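Local atomic coordinates of uncharacterized protein (Jannaschia sp. CCS1, PDB entry 2PYQ), a protein that is of unknown function and folds as a small, all-helical monomeric member of the DUF2853 family. Residues 7-12 with 27-32; 34-39 with 95-100; 85-90 with 100-105. One frame throughout, in Å; residues are numbered along the deposited sequence.

Overall arrangement
All three contacts join helices of one compact chain that has no strands, and none carries a polar bond between its two segments. Interactions 1 and 2 both use helix 26-36, one along residues 27-32 and the other at its C-terminal end; interactions 2 and 3 both use helix 96-106 and share Y100. Interaction 1 is largely buried and hydrocarbon in character, with a carboxylate at its margin. Interaction 2, only partly buried, rests on a cysteine sulfur against an alanine and a tyrosine ring. Interaction 3 is mostly buried, with one exposed threonine, and is built round a selenomethionine. Y12 of interaction 1 packs on A97 of interaction 2, linking the two.

Interaction 1 of 3, residues 7-12 with 27-32; sequences DLIAQY and ALLEKV
L29 pushes its branched end into the angle between I9 and Y12, and these three residues make the more fully buried, apolar part of the contact. Its CD2 methyl lies 3.9 Å from CB of Y12 and 4.0 Å from the carbonyl O of I9. The other methyl, CD1, sits 4.0 Å from the same Y12 CB and meets the tyrosine ring obliquely. L29 extends its CG opposite the backbone N (chi1 -175°), which carries the two methyls toward helix 4-18. The axes of the short segments pass 10.8 Å apart at an angle of 127°. I9 turns its CG2 branch to the same leucine, with CG2 4.3 Å from CD2 of L29. A13, next to Y12, and L16, one turn after Y12, also touch L29. The Y12 ring folds back over its own helix, where the carbonyl O of L8 lies 3.1 Å above the ring plane near the rim.

On the looser, partly solvent-exposed side, I9 meets E30 instead. The glutamate chain bends at chi2 (58°) and crosses the isoleucine at about a right angle, bringing OE1 to 3.0 Å from CD1 of I9. That is short for a methyl beside an oxygen, so the exact setting of the carboxylate is doubtful there. Its other oxygen, OE2, forms a salt bridge with K34, one turn further along helix 26-36.

The chemistry divides accordingly. The hold of one helix on the other comes from fitted hydrocarbon, L29 with I9 and Y12, and would depend on shape more than on direction. The charge at the margin is paired within helix 26-36, and its contribution to the grip between the helices is probably slight.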
loop_
_atom_site.group_PDB
_atom_site.type_symbol
_atom_site.label_atom_id
_atom_site.label_comp_id
_atom_site.label_asym_id
_atom_site.label_seq_id
_atom_site.Cartn_x
_atom_site.Cartn_y
_atom_site.Cartn_z
ATOM N N ASP A 7 13.326 -2.329 -9.600
ATOM C CA ASP A 7 13.728 -1.158 -8.766
ATOM C C ASP A 7 12.587 -0.754 -7.823
ATOM O O ASP A 7 12.838 -0.448 -6.642
ATOM C CB ASP A 7 14.126 0.060 -9.602
ATOM C CG ASP A 7 15.451 -0.131 -10.366
ATOM O OD1 ASP A 7 16.272 -1.038 -10.036
ATOM O OD2 ASP A 7 15.688 0.673 -11.324
ATOM N N LEU A 8 11.360 -0.764 -8.332
ATOM C CA LEU A 8 10.168 -0.419 -7.542
ATOM C C LEU A 8 9.923 -1.406 -6.408
ATOM O O LEU A 8 9.772 -0.978 -5.300
ATOM C CB LEU A 8 8.909 -0.305 -8.406
ATOM C CG LEU A 8 8.760 1.007 -9.147
ATOM C CD1 LEU A 8 7.615 0.923 -10.133
ATOM C CD2 LEU A 8 8.542 2.144 -8.138
ATOM N N ILE A 9 9.884 -2.707 -6.698
ATOM C CA ILE A 9 9.675 -3.713 -5.664
ATOM C C ILE A 9 10.793 -3.631 -4.589
ATOM O O ILE A 9 10.498 -3.722 -3.413
ATOM C CB ILE A 9 9.552 -5.145 -6.220
ATOM C CG1 ILE A 9 8.244 -5.278 -7.002
ATOM C CG2 ILE A 9 9.514 -6.186 -5.077
ATOM C CD1 ILE A 9 8.148 -6.503 -7.808
ATOM N N ALA A 10 12.042 -3.436 -5.018
ATOM C CA ALA A 10 13.187 -3.247 -4.096
ATOM C C ALA A 10 12.970 -2.037 -3.205
ATOM O O ALA A 10 13.225 -2.095 -1.992
ATOM C CB ALA A 10 14.490 -3.119 -4.868
ATOM N N GLN A 11 12.488 -0.934 -3.789
ATOM C CA GLN A 11 12.173 0.267 -3.023
ATOM C C GLN A 11 11.031 0.014 -2.029
ATOM O O GLN A 11 11.106 0.433 -0.873
ATOM C CB GLN A 11 11.808 1.446 -3.929
ATOM C CG GLN A 11 11.649 2.774 -3.167
ATOM C CD GLN A 11 12.904 3.170 -2.413
ATOM O OE1 GLN A 11 14.010 3.188 -2.992
ATOM N NE2 GLN A 11 12.775 3.462 -1.116
ATOM N N TYR A 12 9.977 -0.671 -2.490
ATOM C CA TYR A 12 8.852 -0.999 -1.587
ATOM C C TYR A 12 9.326 -1.828 -0.379
ATOM O O TYR A 12 8.914 -1.574 0.736
ATOM C CB TYR A 12 7.759 -1.798 -2.303
ATOM C CG TYR A 12 7.148 -1.147 -3.522
ATOM C CD1 TYR A 12 7.161 0.246 -3.715
ATOM C CD2 TYR A 12 6.472 -1.933 -4.470
ATOM C CE1 TYR A 12 6.573 0.825 -4.844
ATOM C CE2 TYR A 12 5.883 -1.368 -5.570
ATOM C CZ TYR A 12 5.925 0.004 -5.752
ATOM O OH TYR A 12 5.335 0.571 -6.836
ATOM N N ALA A 27 6.653 -12.524 -1.237
ATOM C CA ALA A 27 5.646 -13.207 -2.053
ATOM C C ALA A 27 4.370 -12.371 -2.073
ATOM O O ALA A 27 3.835 -12.127 -3.132
ATOM C CB ALA A 27 5.373 -14.595 -1.500
ATOM N N LEU A 28 3.918 -11.897 -0.912
ATOM C CA LEU A 28 2.730 -11.038 -0.860
ATOM C C LEU A 28 2.967 -9.710 -1.568
ATOM O O LEU A 28 2.102 -9.242 -2.320
ATOM C CB LEU A 28 2.292 -10.803 0.585
ATOM C CG LEU A 28 1.044 -9.942 0.789
ATOM C CD1 LEU A 28 -0.163 -10.537 0.075
ATOM C CD2 LEU A 28 0.810 -9.698 2.272
ATOM N N LEU A 29 4.099 -9.078 -1.277
ATOM C CA LEU A 29 4.436 -7.796 -1.895
ATOM C C LEU A 29 4.395 -7.876 -3.424
ATOM O O LEU A 29 3.874 -6.972 -4.063
ATOM C CB LEU A 29 5.815 -7.294 -1.417
ATOM C CG LEU A 29 6.235 -5.900 -1.905
ATOM C CD1 LEU A 29 5.202 -4.767 -1.549
ATOM C CD2 LEU A 29 7.624 -5.592 -1.312
ATOM N N GLU A 30 4.905 -8.956 -3.987
ATOM C CA GLU A 30 4.826 -9.158 -5.454
ATOM C C GLU A 30 3.363 -9.250 -5.966
ATOM O O GLU A 30 3.034 -8.633 -6.988
ATOM C CB GLU A 30 5.649 -10.389 -5.892
ATOM C CG GLU A 30 5.548 -10.749 -7.371
ATOM C CD GLU A 30 5.967 -9.610 -8.282
ATOM O OE1 GLU A 30 7.141 -9.252 -8.179
ATOM O OE2 GLU A 30 5.148 -9.085 -9.094
ATOM N N LYS A 31 2.509 -9.964 -5.233
ATOM C CA LYS A 31 1.081 -10.112 -5.583
ATOM C C LYS A 31 0.369 -8.760 -5.524
ATOM O O LYS A 31 -0.450 -8.446 -6.391
ATOM C CB LYS A 31 0.419 -11.133 -4.649
ATOM C CG LYS A 31 1.009 -12.523 -4.779
ATOM C CD LYS A 31 0.547 -13.483 -3.715
ATOM C CE LYS A 31 1.410 -14.744 -3.699
ATOM N NZ LYS A 31 1.055 -15.666 -2.599
ATOM N N VAL A 32 0.658 -7.979 -4.474
ATOM C CA VAL A 32 0.085 -6.623 -4.322
ATOM C C VAL A 32 0.539 -5.704 -5.470
ATOM O O VAL A 32 -0.247 -4.938 -6.017
ATOM C CB VAL A 32 0.451 -5.986 -2.930
ATOM C CG1 VAL A 32 -0.020 -4.542 -2.859
ATOM C CG2 VAL A 32 -0.172 -6.796 -1.829
#

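Interaction 2 of 3, residues 34-39 with 95-100; sequences KGCGPA and YRAVVY
The Y100 ring carries CG of R96 on one face, 3.6 Å above its plane and offset toward the rim, while the sulfur of C36 reaches it obliquely from 34-39. SG lies 4.0 Å from CD2 of Y100 and 5.0 Å from the ring centroid, 49° off the normal: a cysteine sulfur-aromatic contact that is neither squarely over the ring nor level with it. R96 is the other flat group, and its guanidinium has the Y100 hydroxyl at its edge, in plane.

The same sulfur also touches the backbone of 95-100. It sits 3.9 Å from CA of A97 and 4.1 Å from that residue's CB, so one atom of C36 bridges a residue and its neighbour three places on, on the same side of the helix. The small side chain of A97 is consistent with the close approach of the backbones, 6.4 Å between CA of C36 and CA of A97. SG is anti to the carbonyl carbon of C36 (chi1 -68°), which directs it at helix 96-106. Immediately after the cysteine, G37 takes a positive phi of 136° and the chain leaves the helix.

The contact thus sets the C-terminal end of helix 26-36 against the first turns of helix 96-106. V32, a turn before C36, also packs on Y100, and T33 on A97. Y12 of helix 4-18 covers A97 as well, and the ring of F63 in helix 53-65 stacks on Y100, so helix 96-106 runs between several others in a chain without strands.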
loop_
_atom_site.group_PDB
_atom_site.type_symbol
_atom_site.label_atom_id
_atom_site.label_comp_id
_atom_site.label_asym_id
_atom_site.label_seq_id
_atom_site.Cartn_x
_atom_site.Cartn_y
_atom_site.Cartn_z
ATOM N N LYS A 34 1.537 -6.622 -8.514
ATOM C CA LYS A 34 0.831 -7.032 -9.735
ATOM C C LYS A 34 -0.536 -6.354 -9.816
ATOM O O LYS A 34 -0.889 -5.791 -10.876
ATOM C CB LYS A 34 0.677 -8.551 -9.832
ATOM C CG LYS A 34 1.931 -9.279 -10.236
ATOM C CD LYS A 34 1.598 -10.678 -10.745
ATOM C CE LYS A 34 2.811 -11.426 -11.314
ATOM N NZ LYS A 34 3.820 -11.771 -10.227
ATOM N N GLY A 35 -1.270 -6.357 -8.714
ATOM C CA GLY A 35 -2.592 -5.743 -8.652
ATOM C C GLY A 35 -2.640 -4.258 -8.855
ATOM O O GLY A 35 -3.643 -3.743 -9.357
ATOM N N CYS A 36 -1.559 -3.564 -8.479
ATOM C CA CYS A 36 -1.448 -2.098 -8.688
ATOM C C CYS A 36 -1.252 -1.722 -10.148
ATOM O O CYS A 36 -1.709 -0.639 -10.533
ATOM C CB CYS A 36 -0.338 -1.505 -7.820
ATOM S SG CYS A 36 -0.779 -1.587 -6.089
ATOM N N GLY A 37 -0.609 -2.592 -10.948
ATOM C CA GLY A 37 -0.457 -2.412 -12.404
ATOM C C GLY A 37 0.933 -2.716 -12.930
ATOM O O GLY A 37 1.778 -3.290 -12.189
ATOM N N PRO A 38 1.222 -2.375 -14.216
ATOM C CA PRO A 38 2.618 -2.520 -14.728
ATOM C C PRO A 38 3.518 -1.479 -14.063
ATOM O O PRO A 38 2.993 -0.471 -13.496
ATOM C CB PRO A 38 2.483 -2.268 -16.239
ATOM C CG PRO A 38 1.219 -1.465 -16.398
ATOM C CD PRO A 38 0.294 -1.884 -15.264
ATOM N N ALA A 39 4.851 -1.700 -14.097
ATOM C CA ALA A 39 5.830 -0.750 -13.453
ATOM C C ALA A 39 5.600 0.684 -13.958
ATOM O O ALA A 39 5.413 0.908 -15.180
ATOM C CB ALA A 39 7.249 -1.187 -13.735
ATOM N N TYR A 95 4.259 5.087 -1.374
ATOM C CA TYR A 95 3.912 4.250 -2.504
ATOM C C TYR A 95 2.596 3.510 -2.247
ATOM O O TYR A 95 2.381 2.969 -1.156
ATOM C CB TYR A 95 5.039 3.285 -2.860
ATOM C CG TYR A 95 6.270 4.007 -3.358
ATOM C CD1 TYR A 95 6.270 4.608 -4.608
ATOM C CD2 TYR A 95 7.427 4.067 -2.584
ATOM C CE1 TYR A 95 7.393 5.298 -5.081
ATOM C CE2 TYR A 95 8.564 4.755 -3.038
ATOM C CZ TYR A 95 8.536 5.364 -4.283
ATOM O OH TYR A 95 9.670 6.034 -4.746
ATOM N N ARG A 96 1.707 3.554 -3.246
ATOM C CA ARG A 96 0.434 3.001 -3.096
ATOM C C ARG A 96 0.532 1.411 -2.867
ATOM O O ARG A 96 -0.194 0.892 -2.021
ATOM C CB ARG A 96 -0.368 3.253 -4.357
ATOM C CG ARG A 96 -1.767 2.648 -4.350
ATOM C CD ARG A 96 -2.536 2.991 -5.628
ATOM N NE ARG A 96 -3.046 4.384 -5.604
ATOM C CZ ARG A 96 -2.396 5.472 -6.052
ATOM N NH1 ARG A 96 -1.184 5.417 -6.636
ATOM N NH2 ARG A 96 -3.001 6.661 -5.936
ATOM N N ALA A 97 1.485 0.736 -3.520
ATOM C CA ALA A 97 1.720 -0.701 -3.274
ATOM C C ALA A 97 2.075 -0.964 -1.807
ATOM O O ALA A 97 1.591 -1.938 -1.233
ATOM C CB ALA A 97 2.830 -1.264 -4.221
ATOM N N VAL A 98 2.884 -0.082 -1.208
ATOM C CA VAL A 98 3.273 -0.223 0.193
ATOM C C VAL A 98 2.058 -0.015 1.096
ATOM O O VAL A 98 1.845 -0.783 2.037
ATOM C CB VAL A 98 4.416 0.727 0.565
ATOM C CG1 VAL A 98 4.708 0.650 2.061
ATOM C CG2 VAL A 98 5.668 0.405 -0.280
ATOM N N VAL A 99 1.249 0.982 0.788
ATOM C CA VAL A 99 0.006 1.241 1.557
ATOM C C VAL A 99 -0.956 0.059 1.459
ATOM O O VAL A 99 -1.499 -0.397 2.467
ATOM C CB VAL A 99 -0.670 2.549 1.104
ATOM C CG1 VAL A 99 -2.059 2.739 1.781
ATOM C CG2 VAL A 99 0.259 3.725 1.394
ATOM N N TYR A 100 -1.151 -0.447 0.249
ATOM C CA TYR A 100 -2.036 -1.615 0.011
ATOM C C TYR A 100 -1.514 -2.852 0.731
ATOM O O TYR A 100 -2.293 -3.577 1.329
ATOM C CB TYR A 100 -2.261 -1.848 -1.491
ATOM C CG TYR A 100 -3.223 -0.845 -2.145
ATOM C CD1 TYR A 100 -3.560 0.387 -1.547
ATOM C CD2 TYR A 100 -3.737 -1.108 -3.429
ATOM C CE1 TYR A 100 -4.418 1.295 -2.146
ATOM C CE2 TYR A 100 -4.599 -0.166 -4.074
ATOM C CZ TYR A 100 -4.940 1.018 -3.404
ATOM O OH TYR A 100 -5.789 1.955 -4.003
#

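Interaction 3 of 3, residues 85-90 with 100-105; sequences ETYGRS and YYMLTK
M102, a selenomethionine in this crystal, reaches out from helix 96-106 to two successive residues at the end of helix 74-87, T86 and Y87. The apolar contacts all run through it. Its selenium lies 4.1 Å from CG2 of T86. A bend at chi3 (-82°) turns the terminal methyl CE to the Y87 ring, 4.0 Å from CD2, and the two side chains cross at about a right angle. CE meets the ring obliquely. M102 was modelled in two conformers, so the details of these contacts, the methyl's above all, are doubtful. V83, one turn before Y87, also touches M102.

Polar interactions stay within each side or go elsewhere. The T86 hydroxyl bonds to the carbonyl O of S82 in its own helix, leaving its methyl branch to meet the selenium. The hydroxyl of buried Y87 is gripped twice, by the carboxylate of D15 in helix 4-18 and by the backbone N of Y95, which fixes where the ring can lie. In helix 96-106, T104 gives two bonds to the carbonyl O of Y100, from opposite faces of its plane: backbone N at 2.9 Å and OG1 at 2.8 Å, the latter 36° out of that plane.

Backbone conformation sets the boundary. G88, with a positive phi of 121°, is the first residue to leave helical angles, and a short connection leads to Y95 at the N-cap position of the next helix. The result is two consecutive helices, 74-87 and 96-106, packed through the selenomethionine M102 on T86 and Y87, within an all-alpha fold.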
loop_
_atom_site.group_PDB
_atom_site.type_symbol
_atom_site.label_atom_id
_atom_site.label_comp_id
_atom_site.label_asym_id
_atom_site.label_seq_id
_atom_site.Cartn_x
_atom_site.Cartn_y
_atom_site.Cartn_z
ATOM N N GLU A 85 0.029 6.782 9.219
ATOM C CA GLU A 85 0.849 7.227 10.356
ATOM C C GLU A 85 2.132 6.392 10.485
ATOM O O GLU A 85 3.221 6.948 10.732
ATOM C CB GLU A 85 0.041 7.216 11.674
ATOM C CG GLU A 85 0.820 7.639 12.918
ATOM N N THR A 86 2.010 5.078 10.303
ATOM C CA THR A 86 3.143 4.142 10.341
ATOM C C THR A 86 4.165 4.487 9.246
ATOM O O THR A 86 5.367 4.586 9.529
ATOM C CB THR A 86 2.695 2.708 10.228
ATOM O OG1 THR A 86 1.892 2.406 11.390
ATOM C CG2 THR A 86 3.872 1.737 10.177
ATOM N N TYR A 87 3.684 4.740 8.033
ATOM C CA TYR A 87 4.547 5.096 6.891
ATOM C C TYR A 87 5.281 6.404 7.230
ATOM O O TYR A 87 6.478 6.549 6.931
ATOM C CB TYR A 87 3.731 5.261 5.606
ATOM C CG TYR A 87 4.432 4.851 4.310
ATOM C CD1 TYR A 87 5.823 4.968 4.112
ATOM C CD2 TYR A 87 3.659 4.420 3.221
ATOM C CE1 TYR A 87 6.414 4.610 2.902
ATOM C CE2 TYR A 87 4.235 4.075 2.038
ATOM C CZ TYR A 87 5.597 4.152 1.873
ATOM O OH TYR A 87 6.170 3.824 0.670
ATOM N N GLY A 88 4.564 7.333 7.859
ATOM C CA GLY A 88 5.142 8.551 8.423
ATOM C C GLY A 88 4.587 9.839 7.881
ATOM O O GLY A 88 4.481 10.000 6.672
ATOM N N ARG A 89 4.306 10.783 8.781
ATOM C CA ARG A 89 3.845 12.133 8.404
ATOM C C ARG A 89 4.848 12.843 7.492
ATOM O O ARG A 89 4.439 13.531 6.548
ATOM C CB ARG A 89 3.599 12.989 9.681
ATOM N N SER A 90 6.143 12.668 7.747
ATOM C CA SER A 90 7.216 13.301 6.939
ATOM C C SER A 90 7.460 12.657 5.568
ATOM O O SER A 90 8.242 13.213 4.770
ATOM C CB SER A 90 8.553 13.299 7.707
ATOM O OG SER A 90 8.472 14.078 8.932
ATOM N N TYR A 100 -1.151 -0.447 0.249
ATOM C CA TYR A 100 -2.036 -1.615 0.011
ATOM C C TYR A 100 -1.514 -2.852 0.731
ATOM O O TYR A 100 -2.293 -3.577 1.329
ATOM C CB TYR A 100 -2.261 -1.848 -1.491
ATOM C CG TYR A 100 -3.223 -0.845 -2.145
ATOM C CD1 TYR A 100 -3.560 0.387 -1.547
ATOM C CD2 TYR A 100 -3.737 -1.108 -3.429
ATOM C CE1 TYR A 100 -4.418 1.295 -2.146
ATOM C CE2 TYR A 100 -4.599 -0.166 -4.074
ATOM C CZ TYR A 100 -4.940 1.018 -3.404
ATOM O OH TYR A 100 -5.789 1.955 -4.003
ATOM N N TYR A 101 -0.213 -3.085 0.694
ATOM C CA TYR A 101 0.410 -4.198 1.393
ATOM C C TYR A 101 0.115 -4.083 2.890
ATOM O O TYR A 101 -0.313 -5.038 3.519
ATOM C CB TYR A 101 1.927 -4.200 1.155
ATOM C CG TYR A 101 2.694 -5.216 1.978
ATOM C CD1 TYR A 101 3.091 -4.928 3.305
ATOM C CD2 TYR A 101 3.021 -6.456 1.461
ATOM C CE1 TYR A 101 3.783 -5.845 4.077
ATOM C CE2 TYR A 101 3.732 -7.391 2.218
ATOM C CZ TYR A 101 4.100 -7.084 3.530
ATOM O OH TYR A 101 4.780 -8.027 4.267
HETATM N N MSE A 102 0.359 -2.892 3.444
HETATM C CA MSE A 102 0.145 -2.673 4.899
HETATM C C MSE A 102 -1.322 -2.862 5.286
HETATM O O MSE A 102 -1.586 -3.454 6.323
HETATM C CB MSE A 102 0.688 -1.313 5.360
HETATM C CG MSE A 102 2.195 -1.302 5.518
HETATM SE SE MSE A 102 2.762 0.312 6.477
HETATM C CE MSE A 102 2.666 1.055 5.119
ATOM N N LEU A 103 -2.246 -2.373 4.482
ATOM C CA LEU A 103 -3.671 -2.560 4.769
ATOM C C LEU A 103 -4.062 -4.049 4.712
ATOM O O LEU A 103 -4.821 -4.531 5.558
ATOM C CB LEU A 103 -4.547 -1.759 3.817
ATOM C CG LEU A 103 -4.475 -0.230 4.006
ATOM C CD1 LEU A 103 -5.105 0.464 2.839
ATOM C CD2 LEU A 103 -5.141 0.173 5.325
ATOM N N THR A 104 -3.567 -4.759 3.702
ATOM C CA THR A 104 -3.831 -6.209 3.575
ATOM C C THR A 104 -3.365 -6.980 4.831
ATOM O O THR A 104 -4.134 -7.814 5.387
ATOM C CB THR A 104 -3.165 -6.773 2.291
ATOM O OG1 THR A 104 -3.669 -6.066 1.149
ATOM C CG2 THR A 104 -3.484 -8.235 2.135
ATOM N N LYS A 105 -2.130 -6.726 5.258
ATOM C CA LYS A 105 -1.604 -7.216 6.551
ATOM C C LYS A 105 -2.461 -6.823 7.767
ATOM O O LYS A 105 -2.766 -7.646 8.570
ATOM C CB LYS A 105 -0.164 -6.788 6.778
ATOM C CG LYS A 105 0.870 -7.409 5.948
ATOM C CD LYS A 105 0.652 -8.755 5.807
ATOM C CE LYS A 105 1.854 -9.466 6.014
ATOM N NZ LYS A 105 1.558 -10.623 6.916
#